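Local coordinates for Serine/threonine-protein kinase PknI (Mycobacterium tuberculosis, PDB 5XLM) that slows mycobacterial growth within the infected host as a membrane-spanning serine/threonine kinase, the chain here being its extracellular sensor domain, at residues 65-73 against 178-188; 75-83 against 99-109. One frame throughout, in Å; residues are numbered along the deposited sequence.

Interaction 1: 65-73 against 178-188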
loop_
_atom_site.group_PDB
_atom_site.type_symbol
_atom_site.label_atom_id
_atom_site.label_comp_id
_atom_site.label_asym_id
_atom_site.label_seq_id
_atom_site.Cartn_x
_atom_site.Cartn_y
_atom_site.Cartn_z
ATOM N N TRP A 65 8.364 -4.959 -1.885
ATOM C CA TRP A 65 7.860 -5.454 -3.158
ATOM C C TRP A 65 6.619 -6.306 -2.941
ATOM O O TRP A 65 6.546 -7.093 -1.992
ATOM C CB TRP A 65 8.934 -6.247 -3.905
ATOM C CG TRP A 65 9.914 -5.350 -4.590
ATOM C CD1 TRP A 65 9.906 -4.981 -5.904
ATOM C CD2 TRP A 65 11.030 -4.682 -3.992
ATOM N NE1 TRP A 65 10.957 -4.136 -6.164
ATOM C CE2 TRP A 65 11.660 -3.934 -5.005
ATOM C CE3 TRP A 65 11.562 -4.650 -2.698
ATOM C CZ2 TRP A 65 12.796 -3.164 -4.768
ATOM C CZ3 TRP A 65 12.690 -3.881 -2.463
ATOM C CH2 TRP A 65 13.294 -3.149 -3.493
ATOM N N TRP A 66 5.644 -6.138 -3.833
ATOM C CA TRP A 66 4.337 -6.754 -3.690
ATOM C C TRP A 66 3.872 -7.287 -5.037
ATOM O O TRP A 66 4.218 -6.746 -6.090
ATOM C CB TRP A 66 3.310 -5.755 -3.139
ATOM C CG TRP A 66 3.705 -5.148 -1.825
ATOM C CD1 TRP A 66 4.591 -4.129 -1.625
ATOM C CD2 TRP A 66 3.224 -5.522 -0.531
ATOM N NE1 TRP A 66 4.695 -3.848 -0.284
ATOM C CE2 TRP A 66 3.864 -4.688 0.410
ATOM C CE3 TRP A 66 2.313 -6.481 -0.075
ATOM C CZ2 TRP A 66 3.624 -4.787 1.778
ATOM C CZ3 TRP A 66 2.075 -6.575 1.285
ATOM C CH2 TRP A 66 2.727 -5.733 2.196
ATOM N N ALA A 67 3.086 -8.357 -4.990
ATOM C CA ALA A 67 2.446 -8.923 -6.170
ATOM C C ALA A 67 0.971 -8.541 -6.126
ATOM O O ALA A 67 0.224 -9.021 -5.268
ATOM C CB ALA A 67 2.634 -10.437 -6.220
ATOM N N PHE A 68 0.561 -7.665 -7.037
ATOM C CA PHE A 68 -0.796 -7.140 -7.078
ATOM C C PHE A 68 -1.637 -7.900 -8.097
ATOM O O PHE A 68 -1.157 -8.248 -9.179
ATOM C CB PHE A 68 -0.797 -5.650 -7.432
ATOM C CG PHE A 68 -0.695 -4.732 -6.246
ATOM C CD1 PHE A 68 -1.821 -4.095 -5.750
ATOM C CD2 PHE A 68 0.527 -4.492 -5.638
ATOM C CE1 PHE A 68 -1.733 -3.241 -4.665
ATOM C CE2 PHE A 68 0.621 -3.639 -4.551
ATOM C CZ PHE A 68 -0.510 -3.014 -4.065
ATOM N N ARG A 69 -2.896 -8.148 -7.744
ATOM C CA ARG A 69 -3.891 -8.631 -8.689
ATOM C C ARG A 69 -5.199 -7.899 -8.415
ATOM O O ARG A 69 -5.521 -7.592 -7.262
ATOM C CB ARG A 69 -4.074 -10.156 -8.596
ATOM C CG ARG A 69 -5.098 -10.607 -7.579
ATOM C CD ARG A 69 -4.980 -12.087 -7.247
ATOM N NE ARG A 69 -5.553 -12.965 -8.263
ATOM C CZ ARG A 69 -4.897 -13.968 -8.839
ATOM N NH1 ARG A 69 -3.642 -14.229 -8.495
ATOM N NH2 ARG A 69 -5.499 -14.717 -9.751
ATOM N N THR A 70 -5.938 -7.597 -9.479
ATOM C CA THR A 70 -7.143 -6.784 -9.388
ATOM C C THR A 70 -8.312 -7.514 -10.030
ATOM O O THR A 70 -8.163 -8.139 -11.084
ATOM C CB THR A 70 -6.938 -5.417 -10.062
ATOM O OG1 THR A 70 -5.911 -4.691 -9.373
ATOM C CG2 THR A 70 -8.222 -4.600 -10.044
ATOM N N SER A 71 -9.473 -7.445 -9.380
ATOM C CA SER A 71 -10.716 -7.972 -9.928
ATOM C C SER A 71 -11.812 -6.934 -9.735
ATOM O O SER A 71 -11.984 -6.403 -8.633
ATOM C CB SER A 71 -11.103 -9.297 -9.259
ATOM O OG SER A 71 -11.394 -9.114 -7.887
ATOM N N CYS A 72 -12.543 -6.641 -10.807
ATOM C CA CYS A 72 -13.563 -5.604 -10.805
ATOM C C CYS A 72 -14.933 -6.214 -11.057
ATOM O O CYS A 72 -15.096 -7.065 -11.938
ATOM C CB CYS A 72 -13.279 -4.538 -11.873
ATOM S SG CYS A 72 -11.738 -3.598 -11.682
ATOM N N THR A 73 -15.912 -5.777 -10.272
ATOM C CA THR A 73 -17.318 -6.033 -10.550
ATOM C C THR A 73 -17.825 -4.842 -11.357
ATOM O O THR A 73 -17.061 -3.894 -11.581
ATOM C CB THR A 73 -18.101 -6.221 -9.250
ATOM O OG1 THR A 73 -18.254 -4.954 -8.598
ATOM C CG2 THR A 73 -17.369 -7.183 -8.325
ATOM N N LEU A 178 3.700 -10.323 -12.918
ATOM C CA LEU A 178 3.680 -11.054 -11.664
ATOM C C LEU A 178 4.803 -12.087 -11.630
ATOM O O LEU A 178 5.301 -12.514 -12.674
ATOM C CB LEU A 178 2.334 -11.751 -11.476
ATOM C CG LEU A 178 1.113 -10.888 -11.168
ATOM C CD1 LEU A 178 -0.152 -11.710 -11.317
ATOM C CD2 LEU A 178 1.216 -10.316 -9.763
ATOM N N PRO A 179 5.224 -12.496 -10.437
ATOM C CA PRO A 179 6.109 -13.658 -10.325
ATOM C C PRO A 179 5.327 -14.936 -10.554
ATOM O O PRO A 179 4.457 -15.294 -9.745
ATOM C CB PRO A 179 6.632 -13.578 -8.880
ATOM C CG PRO A 179 6.233 -12.221 -8.376
ATOM C CD PRO A 179 5.005 -11.845 -9.137
ATOM N N PRO A 180 5.601 -15.656 -11.647
ATOM C CA PRO A 180 4.804 -16.855 -11.964
ATOM C C PRO A 180 4.858 -17.936 -10.895
ATOM O O PRO A 180 4.075 -18.889 -10.967
ATOM C CB PRO A 180 5.420 -17.348 -13.280
ATOM C CG PRO A 180 6.112 -16.147 -13.856
ATOM C CD PRO A 180 6.616 -15.376 -12.677
ATOM N N ALA A 181 5.745 -17.814 -9.908
ATOM C CA ALA A 181 5.797 -18.788 -8.827
ATOM C C ALA A 181 4.804 -18.471 -7.718
ATOM O O ALA A 181 4.274 -19.393 -7.087
ATOM C CB ALA A 181 7.213 -18.870 -8.258
ATOM N N VAL A 182 4.529 -17.192 -7.469
ATOM C CA VAL A 182 3.700 -16.805 -6.332
ATOM C C VAL A 182 2.227 -16.892 -6.710
ATOM O O VAL A 182 1.845 -16.731 -7.875
ATOM C CB VAL A 182 4.076 -15.392 -5.834
ATOM C CG1 VAL A 182 3.522 -14.318 -6.766
ATOM C CG2 VAL A 182 3.592 -15.177 -4.405
ATOM N N THR A 183 1.390 -17.173 -5.712
ATOM C CA THR A 183 -0.061 -17.193 -5.871
ATOM C C THR A 183 -0.631 -16.013 -5.095
ATOM O O THR A 183 -0.580 -15.993 -3.860
ATOM C CB THR A 183 -0.663 -18.511 -5.382
ATOM O OG1 THR A 183 -0.613 -18.563 -3.950
ATOM C CG2 THR A 183 0.101 -19.698 -5.951
ATOM N N VAL A 184 -1.164 -15.030 -5.813
ATOM C CA VAL A 184 -1.809 -13.889 -5.170
ATOM C C VAL A 184 -3.267 -14.259 -4.929
ATOM O O VAL A 184 -3.945 -14.723 -5.858
ATOM C CB VAL A 184 -1.685 -12.615 -6.020
ATOM C CG1 VAL A 184 -2.058 -11.387 -5.196
ATOM C CG2 VAL A 184 -0.283 -12.483 -6.586
ATOM N N PRO A 185 -3.787 -14.096 -3.712
ATOM C CA PRO A 185 -5.193 -14.443 -3.456
ATOM C C PRO A 185 -6.124 -13.505 -4.210
ATOM O O PRO A 185 -6.062 -12.286 -4.043
ATOM C CB PRO A 185 -5.328 -14.280 -1.937
ATOM C CG PRO A 185 -4.242 -13.324 -1.563
ATOM C CD PRO A 185 -3.104 -13.615 -2.498
ATOM N N ASP A 186 -6.977 -14.080 -5.050
ATOM C CA ASP A 186 -7.937 -13.300 -5.819
ATOM C C ASP A 186 -8.860 -12.553 -4.866
ATOM O O ASP A 186 -9.524 -13.192 -4.035
ATOM C CB ASP A 186 -8.740 -14.209 -6.748
ATOM C CG ASP A 186 -9.488 -13.442 -7.828
ATOM O OD1 ASP A 186 -10.143 -12.427 -7.511
ATOM O OD2 ASP A 186 -9.420 -13.857 -9.005
ATOM N N PRO A 187 -8.928 -11.221 -4.933
ATOM C CA PRO A 187 -9.813 -10.490 -4.012
ATOM C C PRO A 187 -11.275 -10.827 -4.202
ATOM O O PRO A 187 -12.061 -10.645 -3.265
ATOM C CB PRO A 187 -9.526 -9.018 -4.338
ATOM C CG PRO A 187 -8.998 -9.040 -5.746
ATOM C CD PRO A 187 -8.239 -10.327 -5.880
ATOM N N ALA A 188 -11.663 -11.323 -5.372
ATOM C CA ALA A 188 -13.023 -11.801 -5.616
ATOM C C ALA A 188 -13.188 -13.256 -5.189
ATOM O O ALA A 188 -13.733 -14.076 -5.929
ATOM C CB ALA A 188 -13.366 -11.630 -7.089
#
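Arg69 lies across the backbone of Val184, Pro185 and Asp186. CB meets Val184 CG1 loosely. Arg69 CG, set between the backbone N and the carbonyl carbon (chi1 88°), reaches Pro187 CD at 3.6 Å. CD then sits against two carbonyls, Val184 O and Pro185 O. A bend at chi3 (-78°) turns the guanidinium back over Val184, with Val184 O over one face and Val184 CB at its edge. Arg69 NH1 is 2.7 Å from Val184 O, yet the angle is too poor for a hydrogen bond. The oppositely charged Asp186 carboxylate, poorly ordered and so less certainly placed, is beyond a salt bridge, Arg69 NE to Asp186 OD2 being 4.0 Å. On one flank Ala67 CB is packed by Pro179 CD, Val182 CG1, Val184 CG2 and Leu178 CD2. Leu178 CD2 also lies 3.2 Å from Phe68 O. On the other, Ser71 OG touches Pro187 CG and Ala188 CB, while Asp186 OD1 accepts from Ala188 N in an Asx turn. With no clear hydrogen bond between them, the segments are joined by packing, much of it on backbone carbonyls: an irregular C-terminal tail, reversing in the type I turn Pro179-Val182, laid over one face of an antiparallel sheet strand.

Interaction 2: 75-83 against 99-109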
loop_
_atom_site.group_PDB
_atom_site.type_symbol
_atom_site.label_atom_id
_atom_site.label_comp_id
_atom_site.label_asym_id
_atom_site.label_seq_id
_atom_site.Cartn_x
_atom_site.Cartn_y
_atom_site.Cartn_z
ATOM N N THR A 75 -19.474 -2.520 -10.330
ATOM C CA THR A 75 -19.552 -1.375 -9.432
ATOM C C THR A 75 -18.247 -1.037 -8.727
ATOM O O THR A 75 -17.991 0.144 -8.479
ATOM C CB THR A 75 -20.641 -1.605 -8.374
ATOM O OG1 THR A 75 -20.470 -2.897 -7.777
ATOM C CG2 THR A 75 -22.024 -1.520 -9.006
ATOM N N GLU A 76 -17.414 -2.023 -8.394
ATOM C CA GLU A 76 -16.217 -1.776 -7.602
ATOM C C GLU A 76 -15.018 -2.502 -8.195
ATOM O O GLU A 76 -15.161 -3.519 -8.878
ATOM C CB GLU A 76 -16.406 -2.219 -6.144
ATOM C CG GLU A 76 -17.505 -1.480 -5.399
ATOM C CD GLU A 76 -17.650 -1.952 -3.963
ATOM O OE1 GLU A 76 -16.878 -2.846 -3.551
ATOM O OE2 GLU A 76 -18.534 -1.432 -3.247
ATOM N N CYS A 77 -13.831 -1.966 -7.920
ATOM C CA CYS A 77 -12.567 -2.612 -8.246
ATOM C C CYS A 77 -11.780 -2.834 -6.962
ATOM O O CYS A 77 -11.563 -1.894 -6.190
ATOM C CB CYS A 77 -11.744 -1.775 -9.229
ATOM S SG CYS A 77 -12.314 -1.791 -10.944
ATOM N N LEU A 78 -11.362 -4.076 -6.735
ATOM C CA LEU A 78 -10.573 -4.442 -5.569
ATOM C C LEU A 78 -9.211 -4.954 -6.007
ATOM O O LEU A 78 -9.070 -5.562 -7.072
ATOM C CB LEU A 78 -11.275 -5.515 -4.733
ATOM C CG LEU A 78 -12.652 -5.173 -4.171
ATOM C CD1 LEU A 78 -13.220 -6.375 -3.437
ATOM C CD2 LEU A 78 -12.567 -3.972 -3.250
ATOM N N ALA A 79 -8.208 -4.713 -5.168
ATOM C CA ALA A 79 -6.850 -5.159 -5.429
ATOM C C ALA A 79 -6.315 -5.848 -4.186
ATOM O O ALA A 79 -6.458 -5.330 -3.074
ATOM C CB ALA A 79 -5.946 -3.985 -5.819
ATOM N N ALA A 80 -5.715 -7.016 -4.376
ATOM C CA ALA A 80 -5.065 -7.756 -3.309
ATOM C C ALA A 80 -3.568 -7.789 -3.569
ATOM O O ALA A 80 -3.133 -7.951 -4.713
ATOM C CB ALA A 80 -5.616 -9.178 -3.210
ATOM N N ALA A 81 -2.783 -7.627 -2.511
ATOM C CA ALA A 81 -1.334 -7.576 -2.634
ATOM C C ALA A 81 -0.700 -8.505 -1.611
ATOM O O ALA A 81 -0.969 -8.387 -0.409
ATOM C CB ALA A 81 -0.814 -6.147 -2.444
ATOM N N THR A 82 0.137 -9.425 -2.087
ATOM C CA THR A 82 0.902 -10.303 -1.216
ATOM C C THR A 82 2.365 -9.883 -1.258
ATOM O O THR A 82 2.894 -9.551 -2.322
ATOM C CB THR A 82 0.736 -11.775 -1.606
ATOM O OG1 THR A 82 1.556 -12.590 -0.750
ATOM C CG2 THR A 82 1.120 -12.009 -3.062
ATOM N N MET A 83 3.006 -9.882 -0.093
ATOM C CA MET A 83 4.358 -9.354 0.018
ATOM C C MET A 83 5.377 -10.334 -0.545
ATOM O O MET A 83 5.304 -11.542 -0.305
ATOM C CB MET A 83 4.687 -9.041 1.476
ATOM C CG MET A 83 5.909 -8.164 1.660
ATOM S SD MET A 83 6.149 -7.704 3.387
ATOM C CE MET A 83 7.527 -6.568 3.263
ATOM N N PRO A 99 -2.038 -10.921 3.141
ATOM C CA PRO A 99 -2.250 -9.940 2.074
ATOM C C PRO A 99 -3.197 -8.837 2.517
ATOM O O PRO A 99 -4.143 -9.065 3.274
ATOM C CB PRO A 99 -2.861 -10.777 0.946
ATOM C CG PRO A 99 -3.576 -11.882 1.666
ATOM C CD PRO A 99 -2.721 -12.199 2.869
ATOM N N PHE A 100 -2.931 -7.626 2.039
ATOM C CA PHE A 100 -3.805 -6.492 2.297
ATOM C C PHE A 100 -4.571 -6.138 1.030
ATOM O O PHE A 100 -4.131 -6.417 -0.089
ATOM C CB PHE A 100 -3.018 -5.281 2.824
ATOM C CG PHE A 100 -2.258 -4.523 1.766
ATOM C CD1 PHE A 100 -0.980 -4.911 1.398
ATOM C CD2 PHE A 100 -2.808 -3.400 1.169
ATOM C CE1 PHE A 100 -0.275 -4.205 0.438
ATOM C CE2 PHE A 100 -2.110 -2.695 0.205
ATOM C CZ PHE A 100 -0.842 -3.097 -0.159
ATOM N N LEU A 101 -5.735 -5.529 1.221
ATOM C CA LEU A 101 -6.668 -5.266 0.137
ATOM C C LEU A 101 -6.810 -3.767 -0.077
ATOM O O LEU A 101 -6.763 -2.987 0.879
ATOM C CB LEU A 101 -8.038 -5.883 0.439
ATOM C CG LEU A 101 -8.004 -7.303 1.013
ATOM C CD1 LEU A 101 -9.400 -7.774 1.390
ATOM C CD2 LEU A 101 -7.359 -8.271 0.027
ATOM N N MET A 102 -6.982 -3.368 -1.334
ATOM C CA MET A 102 -7.248 -1.978 -1.677
ATOM C C MET A 102 -8.503 -1.895 -2.531
ATOM O O MET A 102 -8.742 -2.750 -3.390
ATOM C CB MET A 102 -6.069 -1.335 -2.415
ATOM C CG MET A 102 -4.746 -1.458 -1.692
ATOM S SD MET A 102 -3.466 -0.389 -2.373
ATOM C CE MET A 102 -3.969 1.199 -1.714
ATOM N N GLN A 103 -9.304 -0.865 -2.282
ATOM C CA GLN A 103 -10.527 -0.610 -3.027
ATOM C C GLN A 103 -10.402 0.739 -3.718
ATOM O O GLN A 103 -10.039 1.734 -3.080
ATOM C CB GLN A 103 -11.747 -0.628 -2.101
ATOM C CG GLN A 103 -13.067 -0.362 -2.798
ATOM C CD GLN A 103 -14.258 -0.574 -1.881
ATOM O OE1 GLN A 103 -14.107 -0.997 -0.733
ATOM N NE2 GLN A 103 -15.451 -0.279 -2.385
ATOM N N PHE A 104 -10.686 0.772 -5.017
ATOM C CA PHE A 104 -10.641 2.027 -5.752
ATOM C C PHE A 104 -11.947 2.784 -5.562
ATOM O O PHE A 104 -13.036 2.224 -5.733
ATOM C CB PHE A 104 -10.383 1.794 -7.239
ATOM C CG PHE A 104 -9.996 3.045 -7.983
ATOM C CD1 PHE A 104 -8.677 3.459 -8.020
ATOM C CD2 PHE A 104 -10.952 3.813 -8.632
ATOM C CE1 PHE A 104 -8.311 4.612 -8.695
ATOM C CE2 PHE A 104 -10.593 4.967 -9.313
ATOM C CZ PHE A 104 -9.269 5.368 -9.343
ATOM N N GLY A 105 -11.831 4.056 -5.201
ATOM C CA GLY A 105 -12.982 4.904 -4.967
ATOM C C GLY A 105 -12.556 6.343 -4.783
ATOM O O GLY A 105 -11.514 6.611 -4.177
ATOM N N GLU A 106 -13.349 7.273 -5.317
ATOM C CA GLU A 106 -13.039 8.702 -5.271
ATOM C C GLU A 106 -11.693 8.994 -5.934
ATOM O O GLU A 106 -10.941 9.874 -5.506
ATOM C CB GLU A 106 -13.073 9.237 -3.836
ATOM C CG GLU A 106 -14.459 9.267 -3.204
ATOM C CD GLU A 106 -14.982 7.884 -2.862
ATOM O OE1 GLU A 106 -15.956 7.434 -3.505
ATOM O OE2 GLU A 106 -14.409 7.242 -1.956
ATOM N N GLY A 107 -11.386 8.241 -6.986
ATOM C CA GLY A 107 -10.184 8.474 -7.759
ATOM C C GLY A 107 -8.892 8.016 -7.122
ATOM O O GLY A 107 -7.826 8.513 -7.498
ATOM N N GLN A 108 -8.942 7.080 -6.177
ATOM C CA GLN A 108 -7.729 6.603 -5.528
ATOM C C GLN A 108 -7.939 5.179 -5.036
ATOM O O GLN A 108 -9.070 4.756 -4.782
ATOM C CB GLN A 108 -7.326 7.496 -4.349
ATOM C CG GLN A 108 -8.250 7.372 -3.141
ATOM C CD GLN A 108 -7.764 8.171 -1.947
ATOM O OE1 GLN A 108 -6.748 8.859 -2.019
ATOM N NE2 GLN A 108 -8.491 8.085 -0.840
ATOM N N TRP A 109 -6.835 4.447 -4.912
ATOM C CA TRP A 109 -6.821 3.161 -4.225
ATOM C C TRP A 109 -6.584 3.402 -2.742
ATOM O O TRP A 109 -5.690 4.168 -2.370
ATOM C CB TRP A 109 -5.725 2.251 -4.781
ATOM C CG TRP A 109 -5.897 1.875 -6.212
ATOM C CD1 TRP A 109 -5.360 2.508 -7.294
ATOM C CD2 TRP A 109 -6.651 0.770 -6.724
ATOM N NE1 TRP A 109 -5.734 1.867 -8.451
ATOM C CE2 TRP A 109 -6.527 0.796 -8.128
ATOM C CE3 TRP A 109 -7.417 -0.240 -6.133
ATOM C CZ2 TRP A 109 -7.142 -0.146 -8.951
ATOM C CZ3 TRP A 109 -8.030 -1.174 -6.953
ATOM C CH2 TRP A 109 -7.888 -1.121 -8.347
#
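Pro99 opens the second segment with its CB 3.3 Å from Ala81 O, just ahead of the first paired residue. Phe100 and Ala81 form an antiparallel hydrogen-bonded pair, although Phe100 N to Ala81 O is the longer and more bent of its two bonds (3.2 Å). The Phe100 CG is placed between its own backbone N and carbonyl carbon (chi1 77°), which brings CE1 to 3.5 Å from Ala81 CB; the ring also meets Trp66 edge-to-face. Leu101, in a non-hydrogen-bonded pair with Ala80, rests CD2 against Ala80 CB on the other face of the sheet. Met102 pairs with Ala79 through two short bonds, Ala79 N to Met102 O and Met102 N to Ala79 O, both 2.7 Å.

These reciprocal bonds, with strand axes 4.6 Å apart and N-to-C directions at 156°, define neighbouring antiparallel strands; a type I' turn, Gly105-Gln108, then makes a beta hairpin of strand 100-105 and the strand that follows.

Gln103 stands opposite Leu78, the two side chains running alongside in the same direction with Leu78 CD2 on Gln103 CB. Its extended chain carries NE2 to the Glu76 carboxylate, whose plane is turned 36° from the amide; the angles are too poor for a hydrogen bond. Phe104 N donates to Cys77 O almost straight, and its ring lies with CD1 over one face of the Trp109 indole. Beyond the turn, Trp109 reaches back across strand 100-105, bringing CZ3 to 3.7 Å from Ala79 CB and CH2 near Cys77 CB.

Interactions 1 and 2 have centres about 11 Å apart and share one antiparallel sheet, in which strand 77-83 lies between strands 62-72 and 100-105. Both segments of interaction 2 fall in the chain between those of interaction 1: strands 62-72, 77-83 and 100-105 come in succession, and the tail 178-188 returns only after strand 165-174. The Cys72-Cys77 disulfide ties the two contacts covalently, SG to SG at 2.0 Å, across the connection between the first two strands. The probable hydrogen bond from Ala67 N to Thr82 O (2.9 Å) joins them nearer the other end. With Pro185 O 3.2 Å from Ala80 CB and Val184 on Thr82, the C-terminal tail covers two adjacent strands.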